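Local coordinates for protein 3-methyladenine dna-glycosylase (Archaeoglobus fulgidus, PDB 2JHN) that is an AlkA-type DNA glycosylase that combines a helical HhH-GPD base excision repair domain with a TATA-box-binding-protein-like domain, at residues A[25-30]-A[122-127]; A[18-23]-A[135-140]; A[144-149]-A[176-181]. The protein carries 1 engineered substitution. All coordinates share one frame; numbering follows the deposited sequence.

Interaction 1 (A[25-30]-A[122-127]); sequences PTPDVV and IAKAII. With NA (sodium ion), chain F.
T26 and K124 are the closest residues across this contact, yet their CA atoms lie 10.1 Å apart, so a single long side chain spans from helix 118-127 to the turn ahead of strand 29-31. The turn belongs to the TATA-box-binding-protein-like domain and the helix to the HhH-GPD family region. K124 leaves the helix almost straight, bends at chi3, and sets its ammonium group against the T26 carbonyl. The hydrogen bond from K124 NZ to T26 O is short, at 2.6 Å; the C=O...N angle is 154° and the donor stands 25° off the carbonyl plane. That carbonyl heads a cis peptide to P27, whose CD lies 4.2 Å from K124 NZ. E137 OE1 adds a long, weak ion pair to the ammonium. D28 OD2 stands 4.9 Å from K124 NZ, opposite charges not in contact, while D28 OD1 is taken up by Y79 and W35. On another side of the turn a sodium ion is bound by T26 OG1 at 2.8 Å, with L21, L24 and a water also among its ligands. A chi1 of 53° places that hydroxyl at the metal, while D28 donates its backbone O at 2.3 Å from the sodium.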
ATOM      1  N   PRO A  25      -4.938 -10.179 -10.261  1.00 21.55           N
ATOM      2  CA  PRO A  25      -5.406  -8.779 -10.193  1.00 20.60           C
ATOM      3  C   PRO A  25      -5.925  -8.400  -8.816  1.00 19.73           C
ATOM      4  O   PRO A  25      -7.045  -8.766  -8.440  1.00 19.50           O
ATOM      5  CB  PRO A  25      -6.525  -8.719 -11.251  1.00 21.38           C
ATOM      6  CG  PRO A  25      -6.297  -9.994 -12.121  1.00 21.37           C
ATOM      7  CD  PRO A  25      -5.809 -10.992 -11.138  1.00 22.60           C
ATOM      8  N   THR A  26      -5.097  -7.681  -8.051  1.00 18.50           N
ATOM      9  CA  THR A  26      -5.414  -7.423  -6.654  1.00 17.89           C
ATOM     10  C   THR A  26      -5.727  -5.947  -6.219  1.00 16.55           C
ATOM     11  O   THR A  26      -5.759  -5.695  -5.030  1.00 17.22           O
ATOM     12  CB  THR A  26      -4.264  -7.955  -5.738  1.00 18.94           C
ATOM     13  OG1 THR A  26      -3.020  -7.409  -6.190  1.00 20.80           O
ATOM     14  CG2 THR A  26      -4.163  -9.505  -5.729  1.00 18.26           C
ATOM     15  N   PRO A  27      -6.026  -5.004  -7.143  1.00 15.92           N
ATOM     16  CA  PRO A  27      -6.262  -5.080  -8.590  1.00 14.74           C
ATOM     17  C   PRO A  27      -4.992  -5.047  -9.444  1.00 14.62           C
ATOM     18  O   PRO A  27      -5.080  -5.287 -10.662  1.00 14.87           O
ATOM     19  CB  PRO A  27      -7.097  -3.832  -8.868  1.00 14.48           C
ATOM     20  CG  PRO A  27      -6.545  -2.835  -7.866  1.00 15.75           C
ATOM     21  CD  PRO A  27      -6.227  -3.624  -6.644  1.00 15.22           C
ATOM     22  N   ASP A  28      -3.839  -4.743  -8.830  1.00 13.33           N
ATOM     23  CA  ASP A  28      -2.609  -4.566  -9.606  1.00 14.26           C
ATOM     24  C   ASP A  28      -2.201  -5.900 -10.225  1.00 13.17           C
ATOM     25  O   ASP A  28      -2.280  -6.947  -9.561  1.00 13.62           O
ATOM     26  CB  ASP A  28      -1.441  -4.100  -8.726  1.00 13.86           C
ATOM     27  CG  ASP A  28      -1.805  -2.919  -7.850  1.00 16.33           C
ATOM     28  OD1 ASP A  28      -1.199  -1.859  -8.071  1.00 17.74           O
ATOM     29  OD2 ASP A  28      -2.690  -3.082  -6.960  1.00 20.75           O
ATOM     30  N   VAL A  29      -1.714  -5.818 -11.454  1.00 14.11           N
ATOM     31  CA  VAL A  29      -1.060  -6.936 -12.135  1.00 15.77           C
ATOM     32  C   VAL A  29       0.342  -6.521 -12.553  1.00 15.66           C
ATOM     33  O   VAL A  29       0.541  -5.437 -13.114  1.00 15.75           O
ATOM     34  CB  VAL A  29      -1.875  -7.420 -13.390  1.00 16.39           C
ATOM     35  CG1 VAL A  29      -1.121  -8.517 -14.153  1.00 17.58           C
ATOM     36  CG2 VAL A  29      -3.225  -7.983 -12.967  1.00 16.47           C
ATOM     37  N   VAL A  30       1.298  -7.392 -12.263  1.00 16.23           N
ATOM     38  CA  VAL A  30       2.673  -7.186 -12.680  1.00 17.14           C
ATOM     39  C   VAL A  30       3.067  -8.419 -13.504  1.00 17.51           C
ATOM     40  O   VAL A  30       3.035  -9.552 -13.014  1.00 17.41           O
ATOM     41  CB  VAL A  30       3.609  -6.991 -11.480  1.00 16.59           C
ATOM     42  CG1 VAL A  30       5.034  -6.759 -11.978  1.00 17.05           C
ATOM     43  CG2 VAL A  30       3.137  -5.790 -10.625  1.00 16.75           C
ATOM     44  N   ILE A 122      -8.756   1.687   3.202  1.00  9.09           N
ATOM     45  CA  ILE A 122      -9.557   1.252   4.357  1.00  9.88           C
ATOM     46  C   ILE A 122     -10.124  -0.167   4.177  1.00  9.94           C
ATOM     47  O   ILE A 122      -9.993  -1.006   5.077  1.00  9.57           O
ATOM     48  CB  ILE A 122     -10.703   2.261   4.740  1.00  9.59           C
ATOM     49  CG1 ILE A 122     -10.115   3.638   5.086  1.00 10.10           C
ATOM     50  CG2 ILE A 122     -11.529   1.694   5.937  1.00 10.42           C
ATOM     51  CD1 ILE A 122     -11.173   4.762   5.156  1.00 10.61           C
ATOM     52  N   ALA A 123     -10.734  -0.424   3.016  1.00 10.24           N
ATOM     53  CA  ALA A 123     -11.334  -1.719   2.726  1.00 11.28           C
ATOM     54  C   ALA A 123     -10.282  -2.824   2.876  1.00 12.11           C
ATOM     55  O   ALA A 123     -10.504  -3.837   3.572  1.00 12.26           O
ATOM     56  CB  ALA A 123     -11.957  -1.723   1.311  1.00 11.95           C
ATOM     57  N   LYS A 124      -9.112  -2.631   2.274  1.00 12.99           N
ATOM     58  CA  LYS A 124      -8.080  -3.665   2.358  1.00 13.74           C
ATOM     59  C   LYS A 124      -7.552  -3.857   3.796  1.00 13.51           C
ATOM     60  O   LYS A 124      -7.281  -4.996   4.221  1.00 13.17           O
ATOM     61  CB  LYS A 124      -6.945  -3.420   1.328  1.00 13.64           C
ATOM     62  CG  LYS A 124      -7.400  -3.575  -0.130  1.00 14.58           C
ATOM     63  CD  LYS A 124      -6.265  -3.384  -1.132  1.00 16.39           C
ATOM     64  CE  LYS A 124      -6.035  -4.665  -1.933  1.00 20.73           C
ATOM     65  NZ  LYS A 124      -4.780  -4.705  -2.799  1.00 20.81           N
ATOM     66  N   ALA A 125      -7.454  -2.763   4.564  1.00 12.56           N
ATOM     67  CA  ALA A 125      -7.004  -2.872   5.956  1.00 13.05           C
ATOM     68  C   ALA A 125      -7.989  -3.718   6.796  1.00 13.95           C
ATOM     69  O   ALA A 125      -7.579  -4.519   7.634  1.00 14.33           O
ATOM     70  CB  ALA A 125      -6.775  -1.467   6.586  1.00 12.12           C
ATOM     71  N   ILE A 126      -9.278  -3.533   6.530  1.00 13.68           N
ATOM     72  CA  ILE A 126     -10.324  -4.283   7.171  1.00 15.27           C
ATOM     73  C   ILE A 126     -10.262  -5.765   6.775  1.00 15.84           C
ATOM     74  O   ILE A 126     -10.320  -6.652   7.643  1.00 16.42           O
ATOM     75  CB  ILE A 126     -11.709  -3.693   6.822  1.00 14.03           C
ATOM     76  CG1 ILE A 126     -11.911  -2.329   7.494  1.00 14.39           C
ATOM     77  CG2 ILE A 126     -12.844  -4.686   7.261  1.00 15.92           C
ATOM     78  CD1 ILE A 126     -13.117  -1.563   6.929  1.00 15.20           C
ATOM     79  N   ILE A 127     -10.139  -6.016   5.467  1.00 16.27           N
ATOM     80  CA  ILE A 127      -9.972  -7.393   4.951  1.00 17.10           C
ATOM     81  C   ILE A 127      -8.850  -8.152   5.665  1.00 18.92           C
ATOM     82  O   ILE A 127      -9.017  -9.322   6.053  1.00 19.21           O
ATOM     83  CB  ILE A 127      -9.796  -7.406   3.412  1.00 17.19           C
ATOM     84  CG1 ILE A 127     -11.102  -6.931   2.727  1.00 14.37           C
ATOM     85  CG2 ILE A 127      -9.325  -8.804   2.894  1.00 16.97           C
ATOM     86  CD1 ILE A 127     -10.957  -6.677   1.220  1.00 15.76           C
TER
HETATM   87 NA    NA F1299      -1.408  -8.554  -8.193  1.00 22.33          NA
HETATM   88  O   HOH W   1      -0.017  -7.529  -6.995  1.00 27.53           O

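Interaction 2 (A[18-23]-A[135-140]); sequences FFVLPE and VAEKLA. With NA (sodium ion), chain F.
L21 and V20 supply the apolar part of this contact, resting on the flank of helix 133-147. L21 CD1 lies against both E137 CB, 4.0 Å away, and K138 CG, at 3.8 Å; the L21 and E137 side chains run alongside each other, pointing opposite ways, and L21 meets the extended K138 chain nearly at a right angle. V20 CG1 reaches E137 CG at 4.1 Å. The polar part runs through water. E137 folds back at chi2 (-76°), which brings OE2 toward the loop backbone, where two waters each donate to it. One of them accepts from V20 N, while the other, 2.8 Å from L21 N, accepts from that amide. The loop, part of the TATA-box-binding-protein-like region, is thus held to a helix of the HhH-GPD region by bridged amides as well as by methyl contacts. OE1, the other E137 oxygen, is already paired outside this contact. The third kind of interaction is with metal: L21 O binds the sodium ion at 2.5 Å, adding to the site formed by the turn 25-30, while the P22 backbone pairs with V30 of the edge strand.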
ATOM      1  N   PHE A  18       7.617  -5.901  -3.924  1.00 18.68           N
ATOM      2  CA  PHE A  18       6.754  -5.511  -2.817  1.00 18.73           C
ATOM      3  C   PHE A  18       5.360  -6.112  -2.938  1.00 19.11           C
ATOM      4  O   PHE A  18       4.719  -6.350  -1.928  1.00 18.74           O
ATOM      5  CB  PHE A  18       6.658  -3.986  -2.687  1.00 19.14           C
ATOM      6  CG  PHE A  18       6.116  -3.537  -1.371  1.00 17.65           C
ATOM      7  CD1 PHE A  18       6.946  -3.462  -0.252  1.00 19.11           C
ATOM      8  CD2 PHE A  18       4.772  -3.163  -1.252  1.00 19.45           C
ATOM      9  CE1 PHE A  18       6.446  -3.050   0.977  1.00 19.47           C
ATOM     10  CE2 PHE A  18       4.257  -2.731  -0.010  1.00 20.41           C
ATOM     11  CZ  PHE A  18       5.093  -2.684   1.095  1.00 18.78           C
ATOM     12  N   PHE A  19       4.917  -6.363  -4.176  1.00 20.27           N
ATOM     13  CA  PHE A  19       3.641  -7.001  -4.466  1.00 21.12           C
ATOM     14  C   PHE A  19       3.703  -8.491  -4.136  1.00 23.37           C
ATOM     15  O   PHE A  19       4.618  -9.204  -4.554  1.00 23.54           O
ATOM     16  CB  PHE A  19       3.237  -6.793  -5.932  1.00 21.55           C
ATOM     17  CG  PHE A  19       2.928  -5.350  -6.280  1.00 20.21           C
ATOM     18  CD1 PHE A  19       1.734  -4.750  -5.836  1.00 22.42           C
ATOM     19  CD2 PHE A  19       3.809  -4.597  -7.023  1.00 20.20           C
ATOM     20  CE1 PHE A  19       1.429  -3.423  -6.153  1.00 19.55           C
ATOM     21  CE2 PHE A  19       3.516  -3.240  -7.344  1.00 20.49           C
ATOM     22  CZ  PHE A  19       2.324  -2.667  -6.910  1.00 19.82           C
ATOM     23  N   VAL A  20       2.711  -8.954  -3.390  1.00 24.02           N
ATOM     24  CA  VAL A  20       2.761 -10.289  -2.817  1.00 26.28           C
ATOM     25  C   VAL A  20       2.277 -11.364  -3.806  1.00 26.45           C
ATOM     26  O   VAL A  20       2.828 -12.467  -3.859  1.00 28.17           O
ATOM     27  CB  VAL A  20       2.063 -10.261  -1.424  1.00 26.31           C
ATOM     28  CG1 VAL A  20       0.998 -11.340  -1.262  1.00 27.83           C
ATOM     29  CG2 VAL A  20       3.118 -10.254  -0.313  1.00 27.59           C
ATOM     30  N   LEU A  21       1.286 -11.015  -4.617  1.00 26.08           N
ATOM     31  CA  LEU A  21       0.749 -11.916  -5.638  1.00 26.03           C
ATOM     32  C   LEU A  21       0.641 -11.166  -6.965  1.00 25.68           C
ATOM     33  O   LEU A  21      -0.458 -10.780  -7.377  1.00 25.75           O
ATOM     34  CB  LEU A  21      -0.627 -12.444  -5.214  1.00 26.03           C
ATOM     35  CG  LEU A  21      -0.666 -13.501  -4.116  1.00 26.45           C
ATOM     36  CD1 LEU A  21      -2.073 -13.563  -3.549  1.00 27.70           C
ATOM     37  CD2 LEU A  21      -0.233 -14.860  -4.660  1.00 26.95           C
ATOM     38  N   PRO A  22       1.791 -10.961  -7.639  1.00 25.40           N
ATOM     39  CA  PRO A  22       1.881 -10.058  -8.788  1.00 24.49           C
ATOM     40  C   PRO A  22       0.973 -10.446  -9.969  1.00 24.44           C
ATOM     41  O   PRO A  22       0.424  -9.565 -10.626  1.00 24.42           O
ATOM     42  CB  PRO A  22       3.373 -10.109  -9.164  1.00 24.45           C
ATOM     43  CG  PRO A  22       3.877 -11.372  -8.602  1.00 24.89           C
ATOM     44  CD  PRO A  22       3.087 -11.607  -7.345  1.00 24.85           C
ATOM     45  N   GLU A  23       0.798 -11.745 -10.208  1.00 24.11           N
ATOM     46  CA  GLU A  23       0.032 -12.237 -11.359  1.00 24.37           C
ATOM     47  C   GLU A  23      -1.486 -12.016 -11.222  1.00 24.32           C
ATOM     48  O   GLU A  23      -2.201 -11.769 -12.202  1.00 24.54           O
ATOM     49  CB  GLU A  23       0.363 -13.720 -11.626  1.00 24.64           C
ATOM     50  CG  GLU A  23       0.123 -14.701 -10.444  0.50 25.17           C
ATOM     51  CD  GLU A  23       1.062 -14.505  -9.236  0.50 24.94           C
ATOM     52  OE1 GLU A  23       2.227 -14.090  -9.415  0.50 25.80           O
ATOM     53  OE2 GLU A  23       0.631 -14.777  -8.101  0.50 23.74           O
ATOM     54  N   VAL A 135      -3.561 -14.330   2.252  1.00 24.50           N
ATOM     55  CA  VAL A 135      -5.017 -14.660   2.261  1.00 23.75           C
ATOM     56  C   VAL A 135      -5.876 -13.399   1.981  1.00 22.76           C
ATOM     57  O   VAL A 135      -6.875 -13.457   1.244  1.00 22.28           O
ATOM     58  CB  VAL A 135      -5.458 -15.370   3.597  1.00 24.11           C
ATOM     59  CG1 VAL A 135      -6.978 -15.415   3.747  1.00 25.41           C
ATOM     60  CG2 VAL A 135      -4.880 -16.795   3.689  1.00 25.28           C
ATOM     61  N   ALA A 136      -5.467 -12.266   2.552  1.00 21.28           N
ATOM     62  CA  ALA A 136      -6.152 -10.982   2.355  1.00 19.65           C
ATOM     63  C   ALA A 136      -6.138 -10.562   0.891  1.00 19.31           C
ATOM     64  O   ALA A 136      -7.144 -10.109   0.366  1.00 18.78           O
ATOM     65  CB  ALA A 136      -5.518  -9.888   3.220  1.00 20.09           C
ATOM     66  N   GLU A 137      -4.985 -10.710   0.245  1.00 18.74           N
ATOM     67  CA  GLU A 137      -4.829 -10.353  -1.162  1.00 19.63           C
ATOM     68  C   GLU A 137      -5.664 -11.236  -2.114  1.00 19.21           C
ATOM     69  O   GLU A 137      -6.182 -10.759  -3.128  1.00 18.73           O
ATOM     70  CB  GLU A 137      -3.349 -10.366  -1.535  1.00 19.73           C
ATOM     71  CG  GLU A 137      -2.545  -9.252  -0.832  1.00 21.81           C
ATOM     72  CD  GLU A 137      -2.783  -7.878  -1.451  1.00 27.87           C
ATOM     73  OE1 GLU A 137      -3.765  -7.202  -1.053  1.00 27.93           O
ATOM     74  OE2 GLU A 137      -1.981  -7.476  -2.335  1.00 30.16           O
ATOM     75  N   LYS A 138      -5.789 -12.524  -1.785  1.00 19.34           N
ATOM     76  CA  LYS A 138      -6.676 -13.406  -2.557  1.00 19.34           C
ATOM     77  C   LYS A 138      -8.129 -12.973  -2.422  1.00 18.45           C
ATOM     78  O   LYS A 138      -8.877 -13.013  -3.399  1.00 18.56           O
ATOM     79  CB  LYS A 138      -6.510 -14.872  -2.129  1.00 19.63           C
ATOM     80  CG  LYS A 138      -5.193 -15.454  -2.572  1.00 23.64           C
ATOM     81  CD  LYS A 138      -5.079 -16.917  -2.187  1.00 27.30           C
ATOM     82  CE  LYS A 138      -3.678 -17.406  -2.492  1.00 30.49           C
ATOM     83  NZ  LYS A 138      -3.638 -18.896  -2.546  1.00 33.67           N
ATOM     84  N   LEU A 139      -8.522 -12.548  -1.219  1.00 17.93           N
ATOM     85  CA  LEU A 139      -9.863 -12.011  -0.995  1.00 17.02           C
ATOM     86  C   LEU A 139     -10.074 -10.737  -1.816  1.00 17.22           C
ATOM     87  O   LEU A 139     -11.116 -10.581  -2.463  1.00 15.21           O
ATOM     88  CB  LEU A 139     -10.129 -11.770   0.487  1.00 17.49           C
ATOM     89  CG  LEU A 139     -10.522 -13.029   1.262  1.00 17.71           C
ATOM     90  CD1 LEU A 139     -10.434 -12.832   2.765  1.00 18.29           C
ATOM     91  CD2 LEU A 139     -11.941 -13.471   0.867  1.00 21.16           C
ATOM     92  N   ALA A 140      -9.068  -9.845  -1.824  1.00 16.22           N
ATOM     93  CA  ALA A 140      -9.118  -8.638  -2.655  1.00 16.51           C
ATOM     94  C   ALA A 140      -9.337  -8.984  -4.132  1.00 16.92           C
ATOM     95  O   ALA A 140     -10.154  -8.344  -4.807  1.00 16.64           O
ATOM     96  CB  ALA A 140      -7.829  -7.803  -2.501  1.00 16.80           C
TER
HETATM   97 NA    NA F1299      -1.408  -8.554  -8.193  1.00 22.33          NA
HETATM   98  O   HOH W   2       0.724  -6.843  -2.507  1.00 32.66           O
HETATM   99  O   HOH W   3      -0.356  -8.772  -4.545  1.00 41.31           O
HETATM  100  O   HOH W   1      -0.017  -7.529  -6.995  1.00 27.53           O

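Interaction 3 (A[144-149]-A[176-181]); sequences VGRFGD and RECGLS. With MBO (mercuribenzoic acid), chain C.
The R146 guanidinium has the mercury of mercuribenzoic acid over one face, 3.5 Å above its plane and displaced toward the rim, with the benzoate ring atom CE1 on that face too. At its edge, in plane, lies a water, and E177 CB comes near the same plane. The F147 ring carries R146 CG over its centre, 3.6 Å above one face, so the arginine stem packs on the phenylalanine while its head lies against the ligand. R146 reaches the ligand with CG anti to N (chi1 -177°) and a bend at chi3. C178 provides the metal bond, SG to mercury at 2.3 Å. The same sulfur meets F147 CE2 at 3.6 Å, an oblique sulfur-aromatic contact 69° off the ring normal. E177 OE1 lies 4.5 Å from R146 NH1, well out of the guanidinium plane and beyond a salt bridge; the water links them, accepting from the arginine and donating to the glutamate. After C178 the chain turns through a Schellman motif at G179, whose positive phi suits glycine, and S181 then N-caps helix 182-192. K142 of helix 133-147 completes the pocket with R146 and C178. The contact lies where the end of helix 133-147 meets the end of helix 164-177: F147 packs on A170 and P162, and L180 inserts among L139 and I143 of helix 133-147 and I188 of helix 182-192.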
ATOM      1  N   VAL A 144     -12.300  -7.753  -6.573  1.00 14.48           N
ATOM      2  CA  VAL A 144     -11.950  -7.000  -7.770  1.00 14.14           C
ATOM      3  C   VAL A 144     -12.544  -7.700  -8.999  1.00 14.45           C
ATOM      4  O   VAL A 144     -13.057  -7.051  -9.902  1.00 15.25           O
ATOM      5  CB  VAL A 144     -10.402  -6.895  -7.896  1.00 13.89           C
ATOM      6  CG1 VAL A 144      -9.948  -6.393  -9.291  1.00 13.24           C
ATOM      7  CG2 VAL A 144      -9.906  -5.991  -6.794  1.00 12.83           C
ATOM      8  N   GLY A 145     -12.450  -9.019  -9.011  1.00 15.59           N
ATOM      9  CA  GLY A 145     -12.888  -9.801 -10.176  1.00 17.42           C
ATOM     10  C   GLY A 145     -14.378  -9.584 -10.401  1.00 18.05           C
ATOM     11  O   GLY A 145     -14.837  -9.351 -11.536  1.00 18.93           O
ATOM     12  N   ARG A 146     -15.141  -9.605  -9.320  1.00 18.55           N
ATOM     13  CA  ARG A 146     -16.599  -9.548  -9.461  1.00 18.60           C
ATOM     14  C   ARG A 146     -17.186  -8.133  -9.478  1.00 19.35           C
ATOM     15  O   ARG A 146     -18.194  -7.867 -10.158  1.00 17.69           O
ATOM     16  CB  ARG A 146     -17.260 -10.394  -8.383  1.00 19.82           C
ATOM     17  CG  ARG A 146     -18.800 -10.444  -8.519  1.00 19.50           C
ATOM     18  CD  ARG A 146     -19.351 -11.609  -7.733  1.00 21.91           C
ATOM     19  NE  ARG A 146     -18.939 -12.866  -8.341  1.00 21.14           N
ATOM     20  CZ  ARG A 146     -18.971 -14.048  -7.732  1.00 22.37           C
ATOM     21  NH1 ARG A 146     -19.426 -14.161  -6.481  1.00 24.01           N
ATOM     22  NH2 ARG A 146     -18.560 -15.130  -8.394  1.00 25.26           N
ATOM     23  N   PHE A 147     -16.579  -7.233  -8.702  1.00 18.38           N
ATOM     24  CA  PHE A 147     -17.169  -5.924  -8.454  1.00 18.76           C
ATOM     25  C   PHE A 147     -16.303  -4.752  -8.930  1.00 19.12           C
ATOM     26  O   PHE A 147     -16.748  -3.598  -8.963  1.00 19.39           O
ATOM     27  CB  PHE A 147     -17.551  -5.796  -6.966  1.00 18.04           C
ATOM     28  CG  PHE A 147     -18.522  -6.866  -6.481  1.00 19.67           C
ATOM     29  CD1 PHE A 147     -19.830  -6.937  -6.994  1.00 21.73           C
ATOM     30  CD2 PHE A 147     -18.131  -7.802  -5.521  1.00 21.02           C
ATOM     31  CE1 PHE A 147     -20.733  -7.935  -6.535  1.00 19.87           C
ATOM     32  CE2 PHE A 147     -19.006  -8.793  -5.069  1.00 22.02           C
ATOM     33  CZ  PHE A 147     -20.314  -8.860  -5.587  1.00 19.98           C
ATOM     34  N   GLY A 148     -15.058  -5.036  -9.307  1.00 20.38           N
ATOM     35  CA  GLY A 148     -14.163  -3.987  -9.767  1.00 21.63           C
ATOM     36  C   GLY A 148     -14.373  -3.586 -11.208  1.00 23.31           C
ATOM     37  O   GLY A 148     -15.012  -4.304 -11.984  1.00 23.17           O
ATOM     38  N   ASP A 149     -13.838  -2.429 -11.574  1.00 25.14           N
ATOM     39  CA  ASP A 149     -13.838  -1.994 -12.962  1.00 27.15           C
ATOM     40  C   ASP A 149     -12.900  -2.856 -13.798  1.00 27.85           C
ATOM     41  O   ASP A 149     -11.914  -3.385 -13.295  1.00 26.95           O
ATOM     42  CB  ASP A 149     -13.427  -0.528 -13.068  1.00 28.06           C
ATOM     43  CG  ASP A 149     -14.558   0.415 -12.725  1.00 32.09           C
ATOM     44  OD1 ASP A 149     -15.626   0.354 -13.394  1.00 36.26           O
ATOM     45  OD2 ASP A 149     -14.378   1.225 -11.789  1.00 35.15           O
ATOM     46  N   ARG A 176     -19.801 -11.362   1.322  1.00 22.99           N
ATOM     47  CA  ARG A 176     -19.706 -12.658   2.014  1.00 24.96           C
ATOM     48  C   ARG A 176     -19.513 -13.778   1.011  1.00 24.55           C
ATOM     49  O   ARG A 176     -18.759 -14.708   1.259  1.00 25.52           O
ATOM     50  CB  ARG A 176     -20.937 -12.964   2.887  1.00 25.01           C
ATOM     51  CG  ARG A 176     -21.174 -11.986   4.037  1.00 27.11           C
ATOM     52  CD  ARG A 176     -22.343 -12.434   4.894  1.00 27.96           C
ATOM     53  NE  ARG A 176     -22.032 -13.704   5.539  1.00 33.08           N
ATOM     54  CZ  ARG A 176     -22.943 -14.516   6.074  1.00 37.66           C
ATOM     55  NH1 ARG A 176     -24.240 -14.205   6.028  1.00 38.17           N
ATOM     56  NH2 ARG A 176     -22.554 -15.651   6.646  1.00 39.48           N
ATOM     57  N   GLU A 177     -20.208 -13.684  -0.121  1.00 24.70           N
ATOM     58  CA  GLU A 177     -20.079 -14.665  -1.196  1.00 25.18           C
ATOM     59  C   GLU A 177     -18.652 -14.782  -1.718  1.00 24.30           C
ATOM     60  O   GLU A 177     -18.191 -15.869  -2.044  1.00 24.46           O
ATOM     61  CB  GLU A 177     -21.053 -14.344  -2.324  1.00 25.51           C
ATOM     62  CG  GLU A 177     -22.501 -14.611  -1.915  1.00 26.59           C
ATOM     63  CD  GLU A 177     -23.544 -14.187  -2.962  1.00 27.72           C
ATOM     64  OE1 GLU A 177     -23.191 -13.721  -4.092  1.00 30.04           O
ATOM     65  OE2 GLU A 177     -24.740 -14.332  -2.625  1.00 28.03           O
ATOM     66  N   CYS A 178     -17.937 -13.660  -1.744  1.00 23.86           N
ATOM     67  CA  CYS A 178     -16.564 -13.642  -2.236  1.00 23.78           C
ATOM     68  C   CYS A 178     -15.574 -14.171  -1.173  1.00 24.06           C
ATOM     69  O   CYS A 178     -14.396 -14.371  -1.467  1.00 24.52           O
ATOM     70  CB  CYS A 178     -16.179 -12.223  -2.684  1.00 22.87           C
ATOM     71  SG  CYS A 178     -16.996 -11.620  -4.224  1.00 21.51           S
ATOM     72  N   GLY A 179     -16.058 -14.406   0.043  1.00 25.21           N
ATOM     73  CA  GLY A 179     -15.245 -15.005   1.118  1.00 25.77           C
ATOM     74  C   GLY A 179     -15.137 -14.222   2.421  1.00 26.66           C
ATOM     75  O   GLY A 179     -14.594 -14.725   3.412  1.00 26.97           O
ATOM     76  N   LEU A 180     -15.631 -12.989   2.431  1.00 27.23           N
ATOM     77  CA  LEU A 180     -15.558 -12.132   3.624  1.00 28.01           C
ATOM     78  C   LEU A 180     -16.515 -12.551   4.733  1.00 28.56           C
ATOM     79  O   LEU A 180     -17.680 -12.873   4.477  1.00 29.08           O
ATOM     80  CB  LEU A 180     -15.801 -10.650   3.275  1.00 28.33           C
ATOM     81  CG  LEU A 180     -14.667  -9.781   2.719  1.00 28.51           C
ATOM     82  CD1 LEU A 180     -14.269 -10.227   1.337  1.00 30.85           C
ATOM     83  CD2 LEU A 180     -15.133  -8.336   2.672  1.00 28.22           C
ATOM     84  N   SER A 181     -16.008 -12.535   5.963  1.00 28.31           N
ATOM     85  CA  SER A 181     -16.807 -12.746   7.158  1.00 28.84           C
ATOM     86  C   SER A 181     -17.927 -11.728   7.173  1.00 28.40           C
ATOM     87  O   SER A 181     -17.799 -10.648   6.597  1.00 29.36           O
ATOM     88  CB  SER A 181     -15.947 -12.580   8.422  1.00 29.11           C
ATOM     89  OG  SER A 181     -15.899 -11.223   8.858  1.00 30.36           O
TER
HETATM   90 HG   MBO C1296     -16.058 -13.026  -5.827  0.70 24.57          HG
HETATM   91  CE1 MBO C1296     -15.132 -14.336  -7.442  0.70 23.92           C
HETATM   92  CE2 MBO C1296     -15.208 -15.716  -7.314  0.70 22.74           C
HETATM   93  CE3 MBO C1296     -14.641 -16.500  -8.308  0.70 24.07           C
HETATM   94  CE4 MBO C1296     -14.003 -15.904  -9.393  0.70 24.12           C
HETATM   95  CE5 MBO C1296     -13.941 -14.516  -9.513  0.70 24.34           C
HETATM   96  CE6 MBO C1296     -14.512 -13.721  -8.527  0.70 22.73           C
HETATM   97  CZ  MBO C1296     -13.386 -16.764 -10.451  0.70 25.14           C
HETATM   98  OZ1 MBO C1296     -12.941 -16.230 -11.479  0.70 27.06           O
HETATM   99  OZ2 MBO C1296     -13.315 -17.993 -10.265  0.70 27.09           O
HETATM  100  O   HOH W   4     -20.961 -12.031  -4.805  1.00 26.27           O

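Helix 133-147 ties the set together: interactions 2 and 3 both use it, their centres about 14 Å apart, and it directly follows the helix 118-127 of interaction 1. Interactions 1 and 2 have centres about 7 Å apart and share one sodium ion and a water. Along the chain, interaction 1 is nested inside the loop closed by interaction 2, and interaction 3 follows both in series. The first two join the TATA-box-binding-protein-like region to the HhH-GPD region, whereas interaction 3 stays within the latter. V144 packs against P25 and P27, bringing interaction 3 up to interaction 1, about 11 Å away between centres, so the three contacts are directly connected.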